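PDB 3LNB: N-acetyltransferase family protein from Bacillus anthracis, which catalyses transfer of an acetyl group from acetyl-coenzyme A to the nitrogen of arylamines, and inactivates the antibiotic sulfamethoxazole. Local coordinates for residues G63-F68 with C253-N257; S158-L162 with S174-Y179. The protein carries 1 engineered substitution. One frame throughout, in Å; residues are numbered along the deposited sequence.

Interaction 1: residues G63-F68 with C253-N257. Engineered in segment 63-68: Phe68 (natural residue Tyr). With COA (coenzyme A), chain B.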
ATOM      1  N   GLY A  63       3.179   6.356  -4.144  1.00 13.80           N
ATOM      2  CA  GLY A  63       4.369   5.733  -3.593  1.00 15.07           C
ATOM      3  C   GLY A  63       5.417   6.731  -3.131  1.00 14.96           C
ATOM      4  O   GLY A  63       6.117   6.503  -2.146  1.00 15.42           O
ATOM      5  N   MET A  64       5.514   7.848  -3.842  1.00 15.69           N
ATOM      6  CA  MET A  64       6.485   8.893  -3.533  1.00 14.90           C
ATOM      7  C   MET A  64       6.043   9.860  -2.438  1.00 15.25           C
ATOM      8  O   MET A  64       6.875  10.529  -1.823  1.00 16.54           O
ATOM      9  CB  MET A  64       6.779   9.713  -4.799  1.00 14.95           C
ATOM     10  CG  MET A  64       7.510   8.975  -5.886  1.00 15.77           C
ATOM     11  SD  MET A  64       9.154   8.514  -5.351  1.00 18.06           S
ATOM     12  CE  MET A  64      10.008  10.096  -5.433  1.00 18.56           C
ATOM     13  N   ILE A  65       4.740   9.934  -2.192  1.00 13.60           N
ATOM     14  CA  ILE A  65       4.207  10.881  -1.213  1.00 13.71           C
ATOM     15  C   ILE A  65       3.494  10.301   0.014  1.00 13.55           C
ATOM     16  O   ILE A  65       3.731  10.745   1.136  1.00 14.35           O
ATOM     17  CB  ILE A  65       3.257  11.876  -1.929  1.00 11.48           C
ATOM     18  CG1 ILE A  65       4.059  12.678  -2.959  1.00 12.92           C
ATOM     19  CG2 ILE A  65       2.576  12.791  -0.918  1.00 13.43           C
ATOM     20  CD1 ILE A  65       3.218  13.492  -3.915  1.00 13.71           C
ATOM     21  N   LEU A  66       2.614   9.332  -0.195  1.00 13.61           N
ATOM     22  CA  LEU A  66       1.883   8.725   0.917  1.00 14.24           C
ATOM     23  C   LEU A  66       2.725   7.659   1.620  1.00 14.67           C
ATOM     24  O   LEU A  66       2.895   6.553   1.108  1.00 15.08           O
ATOM     25  CB  LEU A  66       0.577   8.109   0.408  1.00 14.91           C
ATOM     26  CG  LEU A  66      -0.449   9.088  -0.160  1.00 15.23           C
ATOM     27  CD1 LEU A  66      -1.671   8.317  -0.633  1.00 16.95           C
ATOM     28  CD2 LEU A  66      -0.838  10.115   0.908  1.00 17.35           C
ATOM     29  N   PRO A  67       3.256   7.978   2.812  1.00 13.84           N
ATOM     30  CA  PRO A  67       4.079   7.018   3.554  1.00 13.68           C
ATOM     31  C   PRO A  67       3.293   5.795   4.012  1.00 14.00           C
ATOM     32  O   PRO A  67       2.108   5.890   4.335  1.00 14.06           O
ATOM     33  CB  PRO A  67       4.576   7.826   4.751  1.00 13.46           C
ATOM     34  CG  PRO A  67       4.434   9.261   4.309  1.00 15.10           C
ATOM     35  CD  PRO A  67       3.138   9.240   3.556  1.00 13.24           C
ATOM     36  N   PHE A  68       3.962   4.648   4.018  1.00 13.07           N
ATOM     37  CA  PHE A  68       3.368   3.400   4.490  1.00 13.74           C
ATOM     38  C   PHE A  68       3.739   3.413   5.974  1.00 14.26           C
ATOM     39  O   PHE A  68       4.921   3.348   6.316  1.00 15.05           O
ATOM     40  CB  PHE A  68       4.022   2.202   3.787  1.00 13.69           C
ATOM     41  CG  PHE A  68       3.608   0.863   4.337  1.00 13.36           C
ATOM     42  CD1 PHE A  68       2.473   0.212   3.851  1.00 12.21           C
ATOM     43  CD2 PHE A  68       4.356   0.249   5.343  1.00 12.80           C
ATOM     44  CE1 PHE A  68       2.091  -1.029   4.357  1.00 12.65           C
ATOM     45  CE2 PHE A  68       3.980  -0.992   5.858  1.00 13.73           C
ATOM     46  CZ  PHE A  68       2.845  -1.633   5.363  1.00 13.12           C
ATOM     47  N   CYS A 253       7.633   3.829   5.810  1.00 14.23           N
ATOM     48  CA  CYS A 253       8.370   3.598   4.577  1.00 15.33           C
ATOM     49  C   CYS A 253       7.820   4.436   3.435  1.00 14.63           C
ATOM     50  O   CYS A 253       6.630   4.731   3.384  1.00 12.37           O
ATOM     51  CB  CYS A 253       8.299   2.118   4.199  1.00 16.24           C
ATOM     52  SG  CYS A 253       9.037   1.702   2.598  1.00 25.01           S
ATOM     53  N   LYS A 254       8.698   4.804   2.510  1.00 12.72           N
ATOM     54  CA  LYS A 254       8.295   5.605   1.371  1.00 15.46           C
ATOM     55  C   LYS A 254       9.304   5.430   0.250  1.00 14.28           C
ATOM     56  O   LYS A 254      10.481   5.145   0.494  1.00 14.43           O
ATOM     57  CB  LYS A 254       8.210   7.086   1.775  1.00 17.13           C
ATOM     58  CG  LYS A 254       7.663   8.009   0.693  1.00 22.07           C
ATOM     59  CD  LYS A 254       7.498   9.442   1.205  1.00 23.31           C
ATOM     60  CE  LYS A 254       8.832  10.121   1.411  1.00 23.86           C
ATOM     61  NZ  LYS A 254       9.549  10.333   0.123  1.00 25.64           N
ATOM     62  N   LEU A 255       8.837   5.592  -0.978  1.00 13.02           N
ATOM     63  CA  LEU A 255       9.700   5.481  -2.143  1.00 14.15           C
ATOM     64  C   LEU A 255      10.411   6.803  -2.362  1.00 14.44           C
ATOM     65  O   LEU A 255       9.936   7.853  -1.941  1.00 13.75           O
ATOM     66  CB  LEU A 255       8.873   5.162  -3.383  1.00 16.49           C
ATOM     67  CG  LEU A 255       8.527   3.704  -3.666  1.00 18.56           C
ATOM     68  CD1 LEU A 255       8.099   2.992  -2.396  1.00 22.14           C
ATOM     69  CD2 LEU A 255       7.443   3.669  -4.713  1.00 17.60           C
ATOM     70  N   THR A 256      11.558   6.732  -3.024  1.00 15.81           N
ATOM     71  CA  THR A 256      12.355   7.907  -3.350  1.00 16.65           C
ATOM     72  C   THR A 256      12.762   7.744  -4.808  1.00 17.91           C
ATOM     73  O   THR A 256      12.558   6.685  -5.401  1.00 15.65           O
ATOM     74  CB  THR A 256      13.638   7.993  -2.502  1.00 15.21           C
ATOM     75  OG1 THR A 256      14.452   6.842  -2.742  1.00 17.15           O
ATOM     76  CG2 THR A 256      13.301   8.078  -1.033  1.00 14.49           C
ATOM     77  N   ASN A 257      13.337   8.783  -5.393  1.00 18.94           N
ATOM     78  CA  ASN A 257      13.751   8.685  -6.776  1.00 21.78           C
ATOM     79  C   ASN A 257      14.878   7.677  -6.980  1.00 21.30           C
ATOM     80  O   ASN A 257      15.046   7.155  -8.077  1.00 21.60           O
ATOM     81  CB  ASN A 257      14.156  10.062  -7.298  1.00 24.36           C
ATOM     82  CG  ASN A 257      12.973  10.997  -7.402  1.00 27.45           C
ATOM     83  OD1 ASN A 257      12.008  10.718  -8.119  1.00 28.54           O
ATOM     84  ND2 ASN A 257      13.032  12.111  -6.679  1.00 29.41           N
TER
HETATM   85  N1A COA B1001       6.029  -4.225  10.409  1.00 29.98           N
HETATM   86  C2A COA B1001       6.850  -3.543  11.188  1.00 28.48           C
HETATM   87  N3A COA B1001       8.146  -3.471  10.938  1.00 26.76           N
HETATM   88  C4A COA B1001       8.667  -4.094   9.873  1.00 24.86           C
HETATM   89  C5A COA B1001       7.838  -4.824   9.034  1.00 25.43           C
HETATM   90  C6A COA B1001       6.480  -4.875   9.327  1.00 27.48           C
HETATM   91  N6A COA B1001       5.642  -5.547   8.541  1.00 26.28           N
HETATM   92  N7A COA B1001       8.592  -5.323   8.061  1.00 23.76           N
HETATM   93  C8A COA B1001       9.844  -4.924   8.273  1.00 23.07           C
HETATM   94  N9A COA B1001       9.896  -4.171   9.372  1.00 24.23           N
HETATM   95  C1B COA B1001      11.093  -3.455   9.872  1.00 23.78           C
HETATM   96  C2B COA B1001      12.272  -4.378  10.178  1.00 24.24           C
HETATM   97  O2B COA B1001      12.099  -4.981  11.464  1.00 23.28           O
HETATM   98  C3B COA B1001      13.415  -3.364  10.208  1.00 22.60           C
HETATM   99  O3B COA B1001      13.587  -2.835  11.526  1.00 20.24           O
HETATM  100  P3B COA B1001      15.067  -2.431  12.014  1.00 18.72           P
HETATM  101  O7A COA B1001      15.808  -1.664  10.988  1.00 18.05           O
HETATM  102  O8A COA B1001      14.886  -1.613  13.388  1.00 18.10           O
HETATM  103  O9A COA B1001      15.788  -3.822  12.383  1.00 17.44           O
HETATM  104  C4B COA B1001      12.946  -2.267   9.250  1.00 22.65           C
HETATM  105  O4B COA B1001      11.627  -2.641   8.817  1.00 24.59           O
HETATM  106  C5B COA B1001      13.851  -2.176   8.022  1.00 20.99           C
HETATM  107  O5B COA B1001      13.814  -3.407   7.298  1.00 21.68           O
HETATM  108  P1A COA B1001      14.845  -3.645   6.088  1.00 18.63           P
HETATM  109  O1A COA B1001      14.379  -5.007   5.369  1.00 21.67           O
HETATM  110  O2A COA B1001      16.243  -3.711   6.567  1.00 16.76           O
HETATM  111  O3A COA B1001      14.619  -2.424   5.064  1.00 20.32           O
HETATM  112  P2A COA B1001      13.417  -2.345   3.996  1.00 18.69           P
HETATM  113  O4A COA B1001      13.993  -3.007   2.647  1.00 18.19           O
HETATM  114  O5A COA B1001      13.001  -0.939   3.789  1.00 20.05           O
HETATM  115  O6A COA B1001      12.223  -3.302   4.500  1.00 18.69           O
HETATM  116  CBP COA B1001       9.825  -2.755   4.446  1.00 16.17           C
HETATM  117  CCP COA B1001      11.123  -2.792   5.260  1.00 16.90           C
HETATM  118  CDP COA B1001       9.938  -1.695   3.348  1.00 15.04           C
HETATM  119  CEP COA B1001       8.663  -2.402   5.377  1.00 14.64           C
HETATM  120  CAP COA B1001       9.569  -4.130   3.825  1.00 15.13           C
HETATM  121  OAP COA B1001       9.522  -5.117   4.858  1.00 17.17           O
HETATM  122  C9P COA B1001       8.242  -4.161   3.063  1.00 17.32           C
HETATM  123  O9P COA B1001       8.114  -3.581   1.985  1.00 17.15           O
HETATM  124  N8P COA B1001       7.280  -4.864   3.657  1.00 15.70           N
HETATM  125  C7P COA B1001       5.938  -5.038   3.083  1.00 17.18           C
HETATM  126  C6P COA B1001       4.872  -4.903   4.173  1.00 17.76           C
HETATM  127  C5P COA B1001       3.529  -5.473   3.707  1.00 17.25           C
HETATM  128  O5P COA B1001       3.364  -6.688   3.620  1.00 16.67           O
HETATM  129  N4P COA B1001       2.581  -4.581   3.432  1.00 15.86           N
HETATM  130  C3P COA B1001       1.248  -4.992   2.969  1.00 16.63           C
HETATM  131  C2P COA B1001       0.379  -5.459   4.138  1.00 15.93           C
HETATM  132  S1P COA B1001      -0.129  -4.116   5.275  1.00 20.15           S
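Phe68 and Cys253 form an antiparallel hydrogen-bonded pair at the edge of a five-stranded sheet, where the short strand 68-69 joins strand 252-256 beside the coenzyme A pocket of this arylamine N-acetyltransferase. Phe68 N donates to Cys253 O at 2.7 Å, and Cys253 N returns a bond to Phe68 O at 2.8 Å. The two side chains leave on the same face of the sheet, and both ends touch the coenzyme. A chi1 of 172° turns the ring of the engineered Phe68, a tyrosine in the natural sequence, away from the backbone N and brings its CE1-CZ side to the pantetheine arm: CZ lies 3.5 Å from N4P, while the thiol S1P sits at the ring edge, in plane. Cys253 SG rests against the methyl carbon CDP of the coenzyme.

Farther along, the same strand holds the end of helix 55-65. Leu255 N donates to Gly63 O at 3.1 Å, and its isobutyl group covers the glycine. Lys254 passes its methylenes over the Met64 carbonyl oxygen, with CD 3.3 Å from Met64 O, before bending at its last two torsions, which brings NZ back to Leu255 O at 3.2 Å and weakly to Met64 O. Met64 slides SD past the Leu255 carbonyl and ends with CE 3.4 Å from Asn257 OD1.

Interaction 2: residues S158-L162 with S174-Y179. With COA (coenzyme A), chain B; FMT (formic acid), chain C.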
ATOM      1  N   SER A 158       7.280  -1.360   0.191  1.00 18.13           N
ATOM      2  CA  SER A 158       8.392  -1.147  -0.727  1.00 18.47           C
ATOM      3  C   SER A 158       8.235  -1.950  -2.010  1.00 18.80           C
ATOM      4  O   SER A 158       8.940  -1.700  -2.989  1.00 20.78           O
ATOM      5  CB  SER A 158       9.728  -1.508  -0.061  1.00 17.85           C
ATOM      6  OG  SER A 158       9.874  -2.908   0.085  1.00 16.59           O
ATOM      7  N   HIS A 159       7.307  -2.904  -2.005  1.00 16.67           N
ATOM      8  CA  HIS A 159       7.050  -3.758  -3.164  1.00 15.51           C
ATOM      9  C   HIS A 159       5.878  -3.221  -3.987  1.00 15.37           C
ATOM     10  O   HIS A 159       4.905  -3.929  -4.236  1.00 14.31           O
ATOM     11  CB  HIS A 159       6.743  -5.182  -2.690  1.00 13.88           C
ATOM     12  CG  HIS A 159       7.752  -5.721  -1.727  1.00 14.89           C
ATOM     13  ND1 HIS A 159       9.074  -5.915  -2.068  1.00 14.05           N
ATOM     14  CD2 HIS A 159       7.646  -6.064  -0.421  1.00 14.67           C
ATOM     15  CE1 HIS A 159       9.738  -6.354  -1.014  1.00 16.62           C
ATOM     16  NE2 HIS A 159       8.894  -6.452  -0.001  1.00 15.78           N
ATOM     17  N   LEU A 160       5.981  -1.965  -4.405  1.00 14.92           N
ATOM     18  CA  LEU A 160       4.929  -1.322  -5.183  1.00 15.96           C
ATOM     19  C   LEU A 160       5.108  -1.529  -6.688  1.00 15.61           C
ATOM     20  O   LEU A 160       6.151  -1.195  -7.247  1.00 14.69           O
ATOM     21  CB  LEU A 160       4.907   0.174  -4.866  1.00 15.28           C
ATOM     22  CG  LEU A 160       4.614   0.547  -3.412  1.00 17.33           C
ATOM     23  CD1 LEU A 160       4.801   2.048  -3.225  1.00 16.62           C
ATOM     24  CD2 LEU A 160       3.191   0.123  -3.050  1.00 16.93           C
ATOM     25  N   PRO A 161       4.094  -2.095  -7.359  1.00 15.14           N
ATOM     26  CA  PRO A 161       4.189  -2.324  -8.806  1.00 14.65           C
ATOM     27  C   PRO A 161       4.228  -1.013  -9.595  1.00 13.97           C
ATOM     28  O   PRO A 161       4.890  -0.923 -10.630  1.00 13.49           O
ATOM     29  CB  PRO A 161       2.939  -3.143  -9.106  1.00 14.12           C
ATOM     30  CG  PRO A 161       2.743  -3.914  -7.830  1.00 16.01           C
ATOM     31  CD  PRO A 161       2.956  -2.837  -6.792  1.00 14.84           C
ATOM     32  N   LEU A 162       3.504  -0.010  -9.099  1.00 12.75           N
ATOM     33  CA  LEU A 162       3.442   1.307  -9.734  1.00 12.98           C
ATOM     34  C   LEU A 162       2.782   1.302 -11.117  1.00 12.59           C
ATOM     35  O   LEU A 162       2.918   2.254 -11.886  1.00 13.38           O
ATOM     36  CB  LEU A 162       4.845   1.910  -9.821  1.00 12.62           C
ATOM     37  CG  LEU A 162       5.591   2.041  -8.489  1.00 12.24           C
ATOM     38  CD1 LEU A 162       6.940   2.708  -8.731  1.00 13.61           C
ATOM     39  CD2 LEU A 162       4.761   2.851  -7.485  1.00 12.31           C
ATOM     40  N   SER A 174       9.141  -2.073 -12.454  1.00 18.68           N
ATOM     41  CA  SER A 174       9.242  -0.709 -11.971  1.00 16.98           C
ATOM     42  C   SER A 174      10.563  -0.620 -11.231  1.00 16.61           C
ATOM     43  O   SER A 174      11.331  -1.577 -11.220  1.00 14.94           O
ATOM     44  CB  SER A 174       8.075  -0.370 -11.032  1.00 16.24           C
ATOM     45  OG  SER A 174       8.148  -1.089  -9.812  1.00 18.14           O
ATOM     46  N   GLN A 175      10.833   0.520 -10.613  1.00 17.12           N
ATOM     47  CA  GLN A 175      12.076   0.678  -9.879  1.00 18.73           C
ATOM     48  C   GLN A 175      12.125  -0.230  -8.648  1.00 17.62           C
ATOM     49  O   GLN A 175      13.192  -0.477  -8.102  1.00 17.69           O
ATOM     50  CB  GLN A 175      12.251   2.136  -9.450  1.00 19.76           C
ATOM     51  CG  GLN A 175      11.199   2.629  -8.468  1.00 19.82           C
ATOM     52  CD  GLN A 175      11.471   4.044  -7.987  1.00 21.68           C
ATOM     53  OE1 GLN A 175      11.483   4.986  -8.779  1.00 22.02           O
ATOM     54  NE2 GLN A 175      11.701   4.198  -6.684  1.00 22.26           N
ATOM     55  N   THR A 176      10.981  -0.744  -8.214  1.00 18.25           N
ATOM     56  CA  THR A 176      10.978  -1.591  -7.025  1.00 18.11           C
ATOM     57  C   THR A 176      11.194  -3.071  -7.331  1.00 18.03           C
ATOM     58  O   THR A 176      11.460  -3.864  -6.427  1.00 16.07           O
ATOM     59  CB  THR A 176       9.665  -1.446  -6.224  1.00 17.95           C
ATOM     60  OG1 THR A 176       8.599  -2.084  -6.935  1.00 16.58           O
ATOM     61  CG2 THR A 176       9.327   0.038  -6.011  1.00 15.80           C
ATOM     62  N   GLY A 177      11.078  -3.435  -8.604  1.00 16.29           N
ATOM     63  CA  GLY A 177      11.263  -4.820  -8.992  1.00 16.26           C
ATOM     64  C   GLY A 177      10.309  -5.233 -10.097  1.00 16.83           C
ATOM     65  O   GLY A 177       9.782  -4.386 -10.816  1.00 15.35           O
ATOM     66  N   GLU A 178      10.099  -6.538 -10.239  1.00 16.55           N
ATOM     67  CA  GLU A 178       9.203  -7.067 -11.263  1.00 16.38           C
ATOM     68  C   GLU A 178       8.034  -7.790 -10.610  1.00 16.11           C
ATOM     69  O   GLU A 178       8.195  -8.405  -9.555  1.00 14.83           O
ATOM     70  CB  GLU A 178       9.946  -8.038 -12.171  1.00 16.42           C
ATOM     71  CG  GLU A 178      11.212  -7.484 -12.795  1.00 18.66           C
ATOM     72  CD  GLU A 178      11.651  -8.304 -13.999  1.00 19.22           C
ATOM     73  OE1 GLU A 178      11.839  -9.530 -13.855  1.00 20.50           O
ATOM     74  OE2 GLU A 178      11.798  -7.721 -15.093  1.00 22.95           O
ATOM     75  N   TYR A 179       6.866  -7.726 -11.245  1.00 14.05           N
ATOM     76  CA  TYR A 179       5.669  -8.370 -10.707  1.00 14.13           C
ATOM     77  C   TYR A 179       4.795  -9.019 -11.778  1.00 14.54           C
ATOM     78  O   TYR A 179       4.758  -8.571 -12.921  1.00 14.27           O
ATOM     79  CB  TYR A 179       4.821  -7.349  -9.941  1.00 15.67           C
ATOM     80  CG  TYR A 179       5.609  -6.531  -8.949  1.00 14.03           C
ATOM     81  CD1 TYR A 179       6.319  -5.400  -9.355  1.00 16.03           C
ATOM     82  CD2 TYR A 179       5.667  -6.901  -7.611  1.00 16.11           C
ATOM     83  CE1 TYR A 179       7.073  -4.655  -8.447  1.00 16.56           C
ATOM     84  CE2 TYR A 179       6.414  -6.169  -6.694  1.00 16.41           C
ATOM     85  CZ  TYR A 179       7.117  -5.048  -7.118  1.00 18.76           C
ATOM     86  OH  TYR A 179       7.872  -4.335  -6.217  1.00 18.94           O
TER
HETATM   87  N1A COA B1001       6.029  -4.225  10.409  1.00 29.98           N
HETATM   88  C2A COA B1001       6.850  -3.543  11.188  1.00 28.48           C
HETATM   89  N3A COA B1001       8.146  -3.471  10.938  1.00 26.76           N
HETATM   90  C4A COA B1001       8.667  -4.094   9.873  1.00 24.86           C
HETATM   91  C5A COA B1001       7.838  -4.824   9.034  1.00 25.43           C
HETATM   92  C6A COA B1001       6.480  -4.875   9.327  1.00 27.48           C
HETATM   93  N6A COA B1001       5.642  -5.547   8.541  1.00 26.28           N
HETATM   94  N7A COA B1001       8.592  -5.323   8.061  1.00 23.76           N
HETATM   95  C8A COA B1001       9.844  -4.924   8.273  1.00 23.07           C
HETATM   96  N9A COA B1001       9.896  -4.171   9.372  1.00 24.23           N
HETATM   97  C1B COA B1001      11.093  -3.455   9.872  1.00 23.78           C
HETATM   98  C2B COA B1001      12.272  -4.378  10.178  1.00 24.24           C
HETATM   99  O2B COA B1001      12.099  -4.981  11.464  1.00 23.28           O
HETATM  100  C3B COA B1001      13.415  -3.364  10.208  1.00 22.60           C
HETATM  101  O3B COA B1001      13.587  -2.835  11.526  1.00 20.24           O
HETATM  102  P3B COA B1001      15.067  -2.431  12.014  1.00 18.72           P
HETATM  103  O7A COA B1001      15.808  -1.664  10.988  1.00 18.05           O
HETATM  104  O8A COA B1001      14.886  -1.613  13.388  1.00 18.10           O
HETATM  105  O9A COA B1001      15.788  -3.822  12.383  1.00 17.44           O
HETATM  106  C4B COA B1001      12.946  -2.267   9.250  1.00 22.65           C
HETATM  107  O4B COA B1001      11.627  -2.641   8.817  1.00 24.59           O
HETATM  108  C5B COA B1001      13.851  -2.176   8.022  1.00 20.99           C
HETATM  109  O5B COA B1001      13.814  -3.407   7.298  1.00 21.68           O
HETATM  110  P1A COA B1001      14.845  -3.645   6.088  1.00 18.63           P
HETATM  111  O1A COA B1001      14.379  -5.007   5.369  1.00 21.67           O
HETATM  112  O2A COA B1001      16.243  -3.711   6.567  1.00 16.76           O
HETATM  113  O3A COA B1001      14.619  -2.424   5.064  1.00 20.32           O
HETATM  114  P2A COA B1001      13.417  -2.345   3.996  1.00 18.69           P
HETATM  115  O4A COA B1001      13.993  -3.007   2.647  1.00 18.19           O
HETATM  116  O5A COA B1001      13.001  -0.939   3.789  1.00 20.05           O
HETATM  117  O6A COA B1001      12.223  -3.302   4.500  1.00 18.69           O
HETATM  118  CBP COA B1001       9.825  -2.755   4.446  1.00 16.17           C
HETATM  119  CCP COA B1001      11.123  -2.792   5.260  1.00 16.90           C
HETATM  120  CDP COA B1001       9.938  -1.695   3.348  1.00 15.04           C
HETATM  121  CEP COA B1001       8.663  -2.402   5.377  1.00 14.64           C
HETATM  122  CAP COA B1001       9.569  -4.130   3.825  1.00 15.13           C
HETATM  123  OAP COA B1001       9.522  -5.117   4.858  1.00 17.17           O
HETATM  124  C9P COA B1001       8.242  -4.161   3.063  1.00 17.32           C
HETATM  125  O9P COA B1001       8.114  -3.581   1.985  1.00 17.15           O
HETATM  126  N8P COA B1001       7.280  -4.864   3.657  1.00 15.70           N
HETATM  127  C7P COA B1001       5.938  -5.038   3.083  1.00 17.18           C
HETATM  128  C6P COA B1001       4.872  -4.903   4.173  1.00 17.76           C
HETATM  129  C5P COA B1001       3.529  -5.473   3.707  1.00 17.25           C
HETATM  130  O5P COA B1001       3.364  -6.688   3.620  1.00 16.67           O
HETATM  131  N4P COA B1001       2.581  -4.581   3.432  1.00 15.86           N
HETATM  132  C3P COA B1001       1.248  -4.992   2.969  1.00 16.63           C
HETATM  133  C2P COA B1001       0.379  -5.459   4.138  1.00 15.93           C
HETATM  134  S1P COA B1001      -0.129  -4.116   5.275  1.00 20.15           S
HETATM  135  C   FMT C1002       8.222   2.840 -12.641  1.00 24.33           C
HETATM  136  O1  FMT C1002       8.128   2.139 -13.631  1.00 26.45           O
HETATM  137  O2  FMT C1002       9.301   2.732 -11.848  1.00 21.18           O
HETATM  138  O   HOH W   1      10.391  -5.649  -4.843  1.00 30.55           O
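A type I beta turn, Ser174 to Gly177, connects strand 172-174 to strand 177-182 and packs against the loop 158-162, which borders the coenzyme A pocket. The carbonyl of Leu160 enters this turn. Thr176 OG1 donates to Leu160 O at 2.6 Å, arriving from above the carbonyl plane rather than on a lone pair, and Ser174 OG adds a weak bond to the same oxygen. A chi1 of 68° holds Ser174 OG back over its own backbone, where it also accepts from Thr176 N, an ST turn.

Beside this polar cluster, Pro161 lies across one face of the Tyr179 ring in a CH-pi contact, CG standing 4.1 Å from the ring centroid and 12° off the normal. Thr176 OG1 lies at the edge of that ring, in plane and very close to Tyr179 OH, which also packs against the His159 backbone, 3.2 Å from His159 C. A water at the in-plane edge of the imidazole donates to Thr176 O and also bonds His159 ND1 and Tyr179 OH. On the pocket side, Ser158 grips the coenzyme carbonyl O9P twice, through its backbone N and, at 2.7 Å, through OG, which also lies over the centre of the His159 ring. The Thr176 bond to Leu160 O, with weak support from Ser174 and the water bridge, thus joins the turn to the loop whose Ser158 binds the pantetheine amide.

In the fold
From the N terminus, helix 55-65 runs into segment 63-68, which pairs with segment 253-257 only after 184 intervening residues; interaction 1 therefore closes a long loop containing the whole eight-stranded sheet. Interaction 2 lies wholly within that loop and closes a much shorter one, of 11 residues between 158-162 and 174-179. The first contact ties the helix end to the five-stranded sheet, the second a pocket loop to the edge of the larger sheet. They meet directly: Leu160 and Leu162 pack on Leu255, Leu160 also touches Gly63, and Gln175 NE2 probably hydrogen-bonds Thr256 O. Both contacts border coenzyme A.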